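Local coordinates for glycine oxidase (Bacillus cereus ATCC 14579, PDB 7CYX), which probably catalyses the oxidation of glycine by molecular oxygen to glyoxylate, ammonium and hydrogen peroxide, using bound FAD, at residues 16-19 and 20-24; 156-159 and 160-164; 346-349 and 350-353. All blocks are in the same frame, centred on the assembly; numbering follows the deposited sequence.

Contact 1 (16-19 and 20-24); sequences GSSV and AHFLA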
ATOM      1  N   GLY A  16     -16.049  -7.996  -9.654  1.00 42.61           N
ATOM      2  CA  GLY A  16     -17.174  -7.085  -9.521  1.00 39.67           C
ATOM      3  C   GLY A  16     -16.688  -5.650  -9.392  1.00 44.60           C
ATOM      4  O   GLY A  16     -17.271  -4.736  -9.967  1.00 42.39           O
ATOM      5  N   SER A  17     -15.601  -5.456  -8.636  1.00 45.24           N
ATOM      6  CA  SER A  17     -14.995  -4.144  -8.509  1.00 44.20           C
ATOM      7  C   SER A  17     -14.460  -3.700  -9.881  1.00 49.79           C
ATOM      8  O   SER A  17     -14.600  -2.526 -10.229  1.00 52.80           O
ATOM      9  CB  SER A  17     -13.940  -4.112  -7.442  1.00 42.17           C
ATOM     10  OG  SER A  17     -14.499  -4.403  -6.158  1.00 41.56           O
ATOM     11  N   SER A  18     -13.901  -4.625 -10.677  1.00 43.80           N
ATOM     12  CA  SER A  18     -13.396  -4.243 -12.008  1.00 46.15           C
ATOM     13  C   SER A  18     -14.565  -3.762 -12.866  1.00 50.04           C
ATOM     14  O   SER A  18     -14.500  -2.720 -13.477  1.00 51.24           O
ATOM     15  CB  SER A  18     -12.653  -5.354 -12.695  1.00 49.04           C
ATOM     16  OG  SER A  18     -12.333  -5.024 -14.042  1.00 44.22           O
ATOM     17  N   VAL A  19     -15.655  -4.530 -12.859  1.00 53.06           N
ATOM     18  CA  VAL A  19     -16.857  -4.159 -13.589  1.00 46.98           C
ATOM     19  C   VAL A  19     -17.328  -2.779 -13.094  1.00 49.88           C
ATOM     20  O   VAL A  19     -17.644  -1.903 -13.879  1.00 49.46           O
ATOM     21  CB  VAL A  19     -17.930  -5.260 -13.442  1.00 43.71           C
ATOM     22  CG1 VAL A  19     -19.264  -4.847 -14.029  1.00 46.19           C
ATOM     23  CG2 VAL A  19     -17.481  -6.579 -14.075  1.00 45.41           C
ATOM     24  N   ALA A  20     -17.366  -2.582 -11.771  1.00 51.90           N
ATOM     25  CA  ALA A  20     -17.793  -1.321 -11.192  1.00 51.15           C
ATOM     26  C   ALA A  20     -16.940  -0.181 -11.770  1.00 51.25           C
ATOM     27  O   ALA A  20     -17.463   0.812 -12.176  1.00 49.95           O
ATOM     28  CB  ALA A  20     -17.703  -1.382  -9.687  1.00 50.88           C
ATOM     29  N   HIS A  21     -15.617  -0.374 -11.819  1.00 55.40           N
ATOM     30  CA  HIS A  21     -14.681   0.644 -12.287  1.00 51.40           C
ATOM     31  C   HIS A  21     -15.028   1.106 -13.705  1.00 52.93           C
ATOM     32  O   HIS A  21     -15.193   2.276 -13.915  1.00 57.71           O
ATOM     33  CB  HIS A  21     -13.239   0.137 -12.262  1.00 49.57           C
ATOM     34  CG  HIS A  21     -12.300   0.969 -13.075  1.00 49.20           C
ATOM     35  ND1 HIS A  21     -11.814   2.181 -12.631  1.00 55.05           N
ATOM     36  CD2 HIS A  21     -11.786   0.789 -14.311  1.00 47.85           C
ATOM     37  CE1 HIS A  21     -11.025   2.706 -13.552  1.00 52.40           C
ATOM     38  NE2 HIS A  21     -10.989   1.868 -14.596  1.00 50.43           N
ATOM     39  N   PHE A  22     -15.076   0.172 -14.664  1.00 53.43           N
ATOM     40  CA  PHE A  22     -15.232   0.493 -16.083  1.00 51.59           C
ATOM     41  C   PHE A  22     -16.594   1.138 -16.371  1.00 59.15           C
ATOM     42  O   PHE A  22     -16.646   2.059 -17.185  1.00 68.40           O
ATOM     43  CB  PHE A  22     -15.004  -0.738 -16.962  1.00 49.11           C
ATOM     44  CG  PHE A  22     -13.562  -1.151 -17.041  1.00 45.63           C
ATOM     45  CD1 PHE A  22     -12.685  -0.511 -17.908  1.00 47.00           C
ATOM     46  CD2 PHE A  22     -13.059  -2.132 -16.198  1.00 44.22           C
ATOM     47  CE1 PHE A  22     -11.348  -0.877 -17.960  1.00 46.77           C
ATOM     48  CE2 PHE A  22     -11.716  -2.482 -16.235  1.00 43.84           C
ATOM     49  CZ  PHE A  22     -10.865  -1.868 -17.127  1.00 44.78           C
ATOM     50  N   LEU A  23     -17.674   0.658 -15.728  1.00 63.49           N
ATOM     51  CA  LEU A  23     -19.044   1.191 -15.935  1.00 55.14           C
ATOM     52  C   LEU A  23     -19.141   2.624 -15.412  1.00 60.02           C
ATOM     53  O   LEU A  23     -19.523   3.522 -16.152  1.00 66.37           O
ATOM     54  CB  LEU A  23     -20.074   0.326 -15.210  1.00 54.98           C
ATOM     55  CG  LEU A  23     -20.465  -0.999 -15.863  1.00 53.41           C
ATOM     56  CD1 LEU A  23     -21.482  -1.718 -14.988  1.00 57.06           C
ATOM     57  CD2 LEU A  23     -21.018  -0.809 -17.268  1.00 53.28           C
ATOM     58  N   ALA A  24     -18.808   2.811 -14.131  1.00 60.43           N
ATOM     59  CA  ALA A  24     -18.870   4.129 -13.454  1.00 60.86           C
ATOM     60  C   ALA A  24     -17.997   5.154 -14.185  1.00 55.66           C
ATOM     61  O   ALA A  24     -18.335   6.322 -14.276  1.00 59.09           O
ATOM     62  CB  ALA A  24     -18.423   4.015 -12.016  1.00 57.42           C
TER
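This is a local i-to-i+4 contact along a buried helix, 14-25, in which Ser18 meets Phe22 and Val19 meets Leu23 one turn further on. The helix is the crossover of the beta-alpha-beta unit formed with strands 5-10 and 30-33, and Gly16 fits the last glycine of a Rossmann-type GxGxxG pattern, the residue lying about 6 Å from the bound FAD. As in other dinucleotide-binding folds, this third glycine probably allows the helix to pack closely on the beta strand. Its carbonyl O accepts a hydrogen bond from Ala20 N at 2.8 Å.

Ser18 O accepts one from Phe22 N at 3.2 Å, and the edge of the Phe22 ring also comes close, CD2 lying 3.1 Å from Ser18 O. Since Ser18 OG stands anti to the backbone N (chi1 172°), it projects forward along the helix and reaches the same edge in plane, OG lying 3.4 Å from Phe22 CE2. Serine suits this spot because it is short enough to sit beside the Phe22 ring and helix 155-168, while its buried hydroxyl is satisfied by Ser341 O. Over one face of the Phe22 ring sits His21 CD2, 3.6 Å above the plane and over the centre. Val19 and Leu23 run side by side in the same direction, their branches meeting at CG1 and CD1, 4.0 Å apart.

Ser17 OG bonds back to Gly13 O, while His21 ND1 reaches Ser165 OG on helix 155-168. Val19, Ala20 and Leu23 turn hydrophobic surface to strand 5-10, and the last two also reach strand 30-33; Phe22 and Leu23 pack on helix 341-352, and Ser17 and Ser18 touch helix 155-168.

Contact 2 (156-159 and 160-164); sequences PELT and KAFAH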
ATOM      1  N   PRO A 156      -5.328  -7.696  -3.454  1.00 45.90           N
ATOM      2  CA  PRO A 156      -6.243  -6.878  -2.656  1.00 44.30           C
ATOM      3  C   PRO A 156      -6.128  -5.378  -2.973  1.00 43.00           C
ATOM      4  O   PRO A 156      -7.081  -4.661  -2.796  1.00 50.29           O
ATOM      5  CB  PRO A 156      -5.877  -7.122  -1.181  1.00 40.62           C
ATOM      6  CG  PRO A 156      -4.801  -8.207  -1.185  1.00 43.99           C
ATOM      7  CD  PRO A 156      -4.408  -8.486  -2.625  1.00 46.92           C
ATOM      8  N   GLU A 157      -4.946  -4.904  -3.379  1.00 49.89           N
ATOM      9  CA  GLU A 157      -4.751  -3.476  -3.638  1.00 47.48           C
ATOM     10  C   GLU A 157      -5.419  -3.114  -4.970  1.00 47.14           C
ATOM     11  O   GLU A 157      -6.097  -2.083  -5.086  1.00 46.95           O
ATOM     12  CB  GLU A 157      -3.268  -3.112  -3.602  1.00 52.16           C
ATOM     13  CG  GLU A 157      -2.668  -3.077  -2.205  1.00 59.70           C
ATOM     14  CD  GLU A 157      -3.523  -2.449  -1.113  1.00 61.32           C
ATOM     15  OE1 GLU A 157      -3.410  -1.228  -0.901  1.00 57.26           O
ATOM     16  OE2 GLU A 157      -4.286  -3.199  -0.461  1.00 66.74           O
ATOM     17  N   LEU A 158      -5.271  -3.991  -5.966  1.00 47.30           N
ATOM     18  CA  LEU A 158      -5.919  -3.789  -7.235  1.00 43.57           C
ATOM     19  C   LEU A 158      -7.434  -3.776  -7.018  1.00 49.25           C
ATOM     20  O   LEU A 158      -8.146  -2.937  -7.574  1.00 45.76           O
ATOM     21  CB  LEU A 158      -5.519  -4.915  -8.181  1.00 43.05           C
ATOM     22  CG  LEU A 158      -6.351  -4.985  -9.452  1.00 43.26           C
ATOM     23  CD1 LEU A 158      -6.078  -3.752 -10.316  1.00 41.96           C
ATOM     24  CD2 LEU A 158      -6.063  -6.274 -10.204  1.00 39.44           C
ATOM     25  N   THR A 159      -7.911  -4.733  -6.214  1.00 43.84           N
ATOM     26  CA  THR A 159      -9.306  -4.852  -5.911  1.00 47.99           C
ATOM     27  C   THR A 159      -9.800  -3.542  -5.293  1.00 49.35           C
ATOM     28  O   THR A 159     -10.718  -2.935  -5.786  1.00 48.74           O
ATOM     29  CB  THR A 159      -9.576  -6.002  -4.933  1.00 48.01           C
ATOM     30  OG1 THR A 159      -9.192  -7.222  -5.564  1.00 44.60           O
ATOM     31  CG2 THR A 159     -11.022  -6.065  -4.504  1.00 49.09           C
ATOM     32  N   LYS A 160      -9.168  -3.140  -4.186  1.00 53.47           N
ATOM     33  CA  LYS A 160      -9.542  -1.946  -3.491  1.00 48.68           C
ATOM     34  C   LYS A 160      -9.456  -0.761  -4.465  1.00 46.90           C
ATOM     35  O   LYS A 160     -10.348   0.066  -4.476  1.00 44.72           O
ATOM     36  CB  LYS A 160      -8.690  -1.790  -2.231  1.00 52.48           C
ATOM     37  CG  LYS A 160      -9.045  -2.750  -1.100  1.00 56.16           C
ATOM     38  CD  LYS A 160      -8.038  -2.737   0.045  1.00 59.74           C
ATOM     39  CE  LYS A 160      -7.520  -4.101   0.456  1.00 64.19           C
ATOM     40  NZ  LYS A 160      -8.271  -4.666   1.604  1.00 68.48           N
ATOM     41  N   ALA A 161      -8.426  -0.714  -5.321  1.00 43.78           N
ATOM     42  CA  ALA A 161      -8.275   0.411  -6.244  1.00 49.99           C
ATOM     43  C   ALA A 161      -9.513   0.545  -7.150  1.00 55.41           C
ATOM     44  O   ALA A 161     -10.127   1.629  -7.215  1.00 56.72           O
ATOM     45  CB  ALA A 161      -7.013   0.269  -7.047  1.00 52.54           C
ATOM     46  N   PHE A 162      -9.875  -0.547  -7.838  1.00 50.61           N
ATOM     47  CA  PHE A 162     -11.053  -0.599  -8.688  1.00 50.60           C
ATOM     48  C   PHE A 162     -12.265  -0.033  -7.942  1.00 51.97           C
ATOM     49  O   PHE A 162     -12.983   0.812  -8.475  1.00 48.33           O
ATOM     50  CB  PHE A 162     -11.380  -2.033  -9.115  1.00 50.40           C
ATOM     51  CG  PHE A 162     -10.668  -2.544 -10.338  1.00 46.42           C
ATOM     52  CD1 PHE A 162     -10.624  -1.805 -11.506  1.00 50.65           C
ATOM     53  CD2 PHE A 162     -10.078  -3.795 -10.339  1.00 49.85           C
ATOM     54  CE1 PHE A 162      -9.987  -2.288 -12.641  1.00 49.09           C
ATOM     55  CE2 PHE A 162      -9.437  -4.279 -11.471  1.00 50.88           C
ATOM     56  CZ  PHE A 162      -9.379  -3.521 -12.619  1.00 47.66           C
ATOM     57  N   ALA A 163     -12.487  -0.501  -6.709  1.00 49.89           N
ATOM     58  CA  ALA A 163     -13.734  -0.197  -5.977  1.00 46.56           C
ATOM     59  C   ALA A 163     -13.814   1.291  -5.592  1.00 45.52           C
ATOM     60  O   ALA A 163     -14.849   1.929  -5.760  1.00 46.89           O
ATOM     61  CB  ALA A 163     -13.866  -1.096  -4.778  1.00 44.70           C
ATOM     62  N   HIS A 164     -12.718   1.864  -5.109  1.00 49.12           N
ATOM     63  CA  HIS A 164     -12.697   3.297  -4.729  1.00 51.31           C
ATOM     64  C   HIS A 164     -12.730   4.208  -5.971  1.00 57.17           C
ATOM     65  O   HIS A 164     -13.262   5.327  -5.904  1.00 54.96           O
ATOM     66  CB  HIS A 164     -11.453   3.623  -3.910  1.00 46.95           C
ATOM     67  CG  HIS A 164     -11.376   2.935  -2.595  1.00 49.64           C
ATOM     68  ND1 HIS A 164     -12.341   3.092  -1.625  1.00 45.79           N
ATOM     69  CD2 HIS A 164     -10.415   2.142  -2.071  1.00 51.73           C
ATOM     70  CE1 HIS A 164     -11.994   2.388  -0.568  1.00 57.44           C
ATOM     71  NE2 HIS A 164     -10.794   1.819  -0.806  1.00 53.53           N
TER
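Leu158 swings CG anti to its own backbone N (chi1 168°), whereas Phe162 places CG anti to its carbonyl carbon (chi1 -86°), and these two choices lay the side chains alongside each other, pointing the same way from one flank of the helix. The leucine fork does the touching: CD1 comes to 3.6 Å from Phe162 CE2, and CG follows at 3.8 Å from the same ring atom. Beneath them, the amide N of Phe162 gives an almost straight hydrogen bond to Leu158 O, 3.0 Å long.

Both segments belong to helix 155-168, which lies against the crossover helix 14-25 of the FAD-binding Rossmann-like fold. Large apolar residues suit its inward flank, where Leu158 and Phe162 also meet helix 73-84, and Phe162 packs on Ser17 and Ser18. The side chain of Thr159, about 6 Å from the FAD, touches the FAD-binding residues Val14 and Ser43; its hydroxyl, OG1, is hydrogen-bonded to Ala155 O one turn back.

The partly exposed flank carries Pro156, Glu157 and Lys160. Lys160 doubles back along the first turn, bent at both outer torsions, and its aliphatic chain covers the Pro156 carbonyl, with CG 3.2 Å from Pro156 O. CE also reaches Pro156 CB at 3.8 Å. Glu157, bent at chi2, crosses the lysine at an angle, OE2 lying 3.5 Å from Lys160 CE. Glu157 OE2 and Lys160 NZ stay 4.7 Å apart, too far for a salt bridge, though the opposite charges probably still attract weakly.

Contact 3 (346-349 and 350-353); sequences QYMA and DLIE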
ATOM      1  N   GLN A 346     -13.732  -4.507 -18.743  1.00 48.43           N
ATOM      2  CA  GLN A 346     -13.812  -3.777 -19.985  1.00 50.55           C
ATOM      3  C   GLN A 346     -14.907  -4.423 -20.838  1.00 49.95           C
ATOM      4  O   GLN A 346     -15.831  -3.736 -21.298  1.00 52.14           O
ATOM      5  CB  GLN A 346     -12.448  -3.774 -20.677  1.00 56.58           C
ATOM      6  CG  GLN A 346     -12.290  -2.682 -21.724  1.00 61.89           C
ATOM      7  CD  GLN A 346     -10.851  -2.520 -22.143  1.00 62.94           C
ATOM      8  OE1 GLN A 346     -10.266  -3.411 -22.754  1.00 67.49           O
ATOM      9  NE2 GLN A 346     -10.264  -1.379 -21.806  1.00 63.35           N
ATOM     10  N   TYR A 347     -14.840  -5.753 -20.960  1.00 48.35           N
ATOM     11  CA  TYR A 347     -15.742  -6.512 -21.816  1.00 52.20           C
ATOM     12  C   TYR A 347     -17.184  -6.361 -21.341  1.00 49.68           C
ATOM     13  O   TYR A 347     -18.087  -6.096 -22.144  1.00 46.25           O
ATOM     14  CB  TYR A 347     -15.423  -8.006 -21.825  1.00 54.82           C
ATOM     15  CG  TYR A 347     -16.491  -8.826 -22.503  1.00 61.34           C
ATOM     16  CD1 TYR A 347     -16.555  -8.897 -23.884  1.00 62.56           C
ATOM     17  CD2 TYR A 347     -17.479  -9.475 -21.778  1.00 62.24           C
ATOM     18  CE1 TYR A 347     -17.544  -9.627 -24.521  1.00 63.26           C
ATOM     19  CE2 TYR A 347     -18.473 -10.218 -22.399  1.00 62.74           C
ATOM     20  CZ  TYR A 347     -18.505 -10.289 -23.782  1.00 63.49           C
ATOM     21  OH  TYR A 347     -19.452 -11.010 -24.449  1.00 68.54           O
ATOM     22  N   MET A 348     -17.382  -6.551 -20.033  1.00 47.40           N
ATOM     23  CA  MET A 348     -18.702  -6.524 -19.472  1.00 50.77           C
ATOM     24  C   MET A 348     -19.318  -5.135 -19.725  1.00 50.65           C
ATOM     25  O   MET A 348     -20.459  -5.024 -20.128  1.00 54.65           O
ATOM     26  CB  MET A 348     -18.660  -6.860 -17.974  1.00 54.12           C
ATOM     27  CG  MET A 348     -19.676  -7.905 -17.522  1.00 57.35           C
ATOM     28  SD  MET A 348     -19.800  -9.458 -18.474  1.00 50.52           S
ATOM     29  CE  MET A 348     -18.072  -9.900 -18.585  1.00 57.54           C
ATOM     30  N   ALA A 349     -18.543  -4.066 -19.526  1.00 45.13           N
ATOM     31  CA  ALA A 349     -19.082  -2.725 -19.727  1.00 51.05           C
ATOM     32  C   ALA A 349     -19.407  -2.483 -21.215  1.00 50.38           C
ATOM     33  O   ALA A 349     -20.463  -1.921 -21.521  1.00 52.16           O
ATOM     34  CB  ALA A 349     -18.137  -1.686 -19.181  1.00 54.01           C
ATOM     35  N   ASP A 350     -18.533  -2.945 -22.122  1.00 48.07           N
ATOM     36  CA  ASP A 350     -18.790  -2.889 -23.569  1.00 54.30           C
ATOM     37  C   ASP A 350     -20.123  -3.587 -23.878  1.00 60.01           C
ATOM     38  O   ASP A 350     -20.982  -3.019 -24.561  1.00 68.31           O
ATOM     39  CB  ASP A 350     -17.643  -3.505 -24.375  1.00 54.87           C
ATOM     40  CG  ASP A 350     -16.444  -2.604 -24.627  1.00 56.81           C
ATOM     41  OD1 ASP A 350     -16.471  -1.417 -24.199  1.00 59.13           O
ATOM     42  OD2 ASP A 350     -15.489  -3.095 -25.265  1.00 57.44           O
ATOM     43  N   LEU A 351     -20.301  -4.794 -23.328  1.00 53.08           N
ATOM     44  CA  LEU A 351     -21.489  -5.597 -23.550  1.00 56.49           C
ATOM     45  C   LEU A 351     -22.734  -4.927 -22.955  1.00 52.94           C
ATOM     46  O   LEU A 351     -23.837  -5.018 -23.505  1.00 54.20           O
ATOM     47  CB  LEU A 351     -21.284  -6.972 -22.906  1.00 60.17           C
ATOM     48  CG  LEU A 351     -22.518  -7.869 -22.886  1.00 59.48           C
ATOM     49  CD1 LEU A 351     -22.991  -8.144 -24.308  1.00 63.40           C
ATOM     50  CD2 LEU A 351     -22.217  -9.173 -22.152  1.00 62.20           C
ATOM     51  N   ILE A 352     -22.584  -4.325 -21.781  1.00 49.95           N
ATOM     52  CA  ILE A 352     -23.714  -3.667 -21.152  1.00 52.77           C
ATOM     53  C   ILE A 352     -24.137  -2.454 -21.999  1.00 54.72           C
ATOM     54  O   ILE A 352     -25.305  -2.138 -22.035  1.00 54.77           O
ATOM     55  CB  ILE A 352     -23.378  -3.295 -19.693  1.00 50.18           C
ATOM     56  CG1 ILE A 352     -23.354  -4.556 -18.819  1.00 51.23           C
ATOM     57  CG2 ILE A 352     -24.339  -2.236 -19.161  1.00 43.53           C
ATOM     58  CD1 ILE A 352     -22.781  -4.372 -17.424  1.00 48.59           C
ATOM     59  N   GLU A 353     -23.172  -1.790 -22.659  1.00 57.93           N
ATOM     60  CA  GLU A 353     -23.405  -0.580 -23.487  1.00 61.72           C
ATOM     61  C   GLU A 353     -23.705  -0.941 -24.956  1.00 66.21           C
ATOM     62  O   GLU A 353     -23.646  -0.079 -25.822  1.00 70.45           O
ATOM     63  CB  GLU A 353     -22.163   0.320 -23.504  1.00 59.72           C
ATOM     64  CG  GLU A 353     -21.927   1.110 -22.233  1.00 60.83           C
ATOM     65  CD  GLU A 353     -20.842   2.173 -22.337  1.00 62.51           C
ATOM     66  OE1 GLU A 353     -19.940   2.036 -23.205  1.00 58.05           O
ATOM     67  OE2 GLU A 353     -20.892   3.141 -21.543  1.00 64.31           O
TER
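Tyr347 and Leu351 touch in the last turns of helix 341-352, and Glu353 is the first residue to leave the helical conformation. Tyr347 CG stands anti to the backbone N (chi1 170°), which carries the ring forward until CE2 is 3.9 Å from Leu351 CD2 and OH 4.0 Å from the same methyl; OH also makes a weak hydrogen bond to Leu360 N. The two side chains pass each other at a slant, and Leu351 CB lies off-centre above one ring face. Met348 adds a looser apolar touch, SD to Leu351 CD2 at 4.4 Å.

The helix closes through Glu353 N, which donates to Ala349 O at 2.9 Å although the angle at the hydrogen has dropped to 143°. Ile352 folds CG1 back against the carbonyl of Met348, 3.2 Å from its O. Acidic residues suit these partly exposed places because Asp350 OD1 and Glu353 OE1 form salt bridges with Arg26, and Glu353 OE2 is hydrogen-bonded to His28 NE2.

Ala349, small enough for close helix packing, faces Phe22 and Leu23 of helix 14-25, while Met348, Leu351 and Ile352 cover strand 327-331, and Ile352 also reaches strand 203-206.

In the fold
Contact 1 lies between the other two, its centre 10 Å from each, while contacts 2 and 3 are 19 Å apart between centres and about 7 Å at their nearest atoms, without touching. Towards contact 2 the packing is tight, with His21 CB 3.3 Å from Phe162 CD1 and the two rings meeting at about 55°. Towards contact 3, Leu23 CD2 lies 3.6 Å from Ala349 CB. Helix 14-25 is thus flanked by helices 155-168 and 341-352. Contacts 1 and 2 lie near the cofactor through Gly16 and Thr159, whereas the side chain of Met348 in contact 3 is about 11 Å from the FAD.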